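Local coordinates for uncharacterized protein (Cricetid herpesvirus 2, PDB 4ZKQ) that binds chemokines and probably acts as a soluble decoy receptor that keeps them from signalling to host cells, at residues A310-G314 with E324-F328. Residues are numbered along the deposited sequence; the frame is centred on the assembly and turned at random.
Sequences ASVWG and ESCAF
A310, V312 and G314 pair with F328, C326 and E324 as the hydrogen-bonded positions of an antiparallel beta hairpin, strand 308-315 running against strand 324-330. Six backbone bonds, two at each of these pairs, zip the strands together; A310 N reaches F328 O at 2.8 Å with an N-H...O angle of 173°, and C326 N meets V312 O at 2.9 Å. Between them lie the non-hydrogen-bonded pairs S311–A327 and W313–S325, where alpha carbons draw closer and CA-H...O contacts fill in, such as A327 CA to A310 O.

Apolar packing runs along the face that carries A310, V312, C326 and F328. V312 is the link: a chi1 of 59° tucks CG1 in over the backbone of its own residue, and from there it reaches the partner strand, 3.5 Å from C326 O and 4.0 Å from C326 CB, and approaches the edge of the F328 ring, near the ring plane, at CE1. The CB atoms of A310 and F328 meet 4.2 Å apart. L352 and F350 of strand 350-355 close over this face, consistent with a beta-sandwich core, and the C326–C347 disulfide ties the second strand to the chain leading into 350-355.

On the other face W313 and S325 are neighbours. The indole swings away from the hairpin, its NE1 hydrogen-bonded to T80 O and its ring meeting those of Y323 and F378, so the tryptophan joins the hairpin to the chain's N-terminal part and to strand 378-384, which pairs with the other edge of 308-315 through backbone bonds of S311 with K382 and W313 with F380. Against the partner strand, W313 CA and CB both press on E324 O, at 3.0 and 3.1 Å, and W313 CB also lies 3.8 Å from S325 OG.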
loop_
_atom_site.group_PDB
_atom_site.type_symbol
_atom_site.label_atom_id
_atom_site.label_comp_id
_atom_site.label_asym_id
_atom_site.label_seq_id
_atom_site.Cartn_x
_atom_site.Cartn_y
_atom_site.Cartn_z
ATOM N N ALA A 310 10.622 -3.936 -7.637
ATOM C CA ALA A 310 11.626 -3.511 -6.674
ATOM C C ALA A 310 11.299 -2.103 -6.208
ATOM O O ALA A 310 11.143 -1.197 -7.025
ATOM C CB ALA A 310 13.030 -3.576 -7.286
ATOM N N SER A 311 11.155 -1.933 -4.893
ATOM C CA SER A 311 10.912 -0.627 -4.298
ATOM C C SER A 311 12.076 -0.310 -3.382
ATOM O O SER A 311 12.463 -1.147 -2.574
ATOM C CB SER A 311 9.605 -0.604 -3.500
ATOM O OG SER A 311 8.526 -1.138 -4.238
ATOM N N VAL A 312 12.625 0.892 -3.496
ATOM C CA VAL A 312 13.715 1.298 -2.618
ATOM C C VAL A 312 13.469 2.710 -2.138
ATOM O O VAL A 312 13.041 3.575 -2.903
ATOM C CB VAL A 312 15.089 1.200 -3.323
ATOM C CG1 VAL A 312 15.134 2.077 -4.564
ATOM C CG2 VAL A 312 16.228 1.550 -2.358
ATOM N N TRP A 313 13.717 2.944 -0.856
ATOM C CA TRP A 313 13.655 4.296 -0.345
ATOM C C TRP A 313 14.686 4.502 0.742
ATOM O O TRP A 313 15.201 3.544 1.309
ATOM C CB TRP A 313 12.250 4.618 0.169
ATOM C CG TRP A 313 11.803 3.824 1.343
ATOM C CD1 TRP A 313 11.129 2.636 1.321
ATOM C CD2 TRP A 313 11.973 4.163 2.719
ATOM N NE1 TRP A 313 10.868 2.217 2.601
ATOM C CE2 TRP A 313 11.378 3.139 3.482
ATOM C CE3 TRP A 313 12.569 5.240 3.387
ATOM C CZ2 TRP A 313 11.367 3.151 4.870
ATOM C CZ3 TRP A 313 12.557 5.253 4.766
ATOM C CH2 TRP A 313 11.960 4.218 5.493
ATOM N N GLY A 314 14.995 5.760 1.024
ATOM C CA GLY A 314 15.944 6.059 2.075
ATOM C C GLY A 314 15.754 7.437 2.663
ATOM O O GLY A 314 15.014 8.259 2.131
ATOM N N GLU A 324 13.728 9.787 -0.011
ATOM C CA GLU A 324 14.064 9.495 -1.402
ATOM C C GLU A 324 13.476 8.129 -1.721
ATOM O O GLU A 324 13.617 7.209 -0.924
ATOM C CB GLU A 324 15.580 9.487 -1.626
ATOM C CG GLU A 324 16.327 10.712 -1.117
ATOM C CD GLU A 324 16.306 11.882 -2.086
ATOM O OE1 GLU A 324 15.890 11.706 -3.250
ATOM O OE2 GLU A 324 16.717 12.986 -1.676
ATOM N N SER A 325 12.814 7.994 -2.868
ATOM C CA SER A 325 12.212 6.718 -3.247
ATOM C C SER A 325 12.218 6.509 -4.758
ATOM O O SER A 325 11.972 7.438 -5.525
ATOM C CB SER A 325 10.775 6.632 -2.727
ATOM O OG SER A 325 10.220 5.355 -2.984
ATOM N N CYS A 326 12.507 5.279 -5.163
ATOM C CA CYS A 326 12.470 4.868 -6.557
ATOM C C CYS A 326 11.853 3.481 -6.625
ATOM O O CYS A 326 11.838 2.756 -5.626
ATOM C CB CYS A 326 13.874 4.861 -7.169
ATOM S SG CYS A 326 14.771 6.408 -6.924
ATOM N N ALA A 327 11.346 3.111 -7.796
ATOM C CA ALA A 327 10.824 1.767 -7.997
ATOM C C ALA A 327 11.171 1.274 -9.394
ATOM O O ALA A 327 11.315 2.074 -10.314
ATOM C CB ALA A 327 9.326 1.736 -7.767
ATOM N N PHE A 328 11.326 -0.040 -9.523
ATOM C CA PHE A 328 11.729 -0.670 -10.773
ATOM C C PHE A 328 10.877 -1.887 -11.042
ATOM O O PHE A 328 10.620 -2.672 -10.131
ATOM C CB PHE A 328 13.199 -1.090 -10.727
ATOM C CG PHE A 328 14.119 0.001 -10.320
ATOM C CD1 PHE A 328 14.355 0.253 -8.979
ATOM C CD2 PHE A 328 14.746 0.785 -11.272
ATOM C CE1 PHE A 328 15.202 1.265 -8.596
ATOM C CE2 PHE A 328 15.597 1.794 -10.894
ATOM C CZ PHE A 328 15.826 2.035 -9.551
#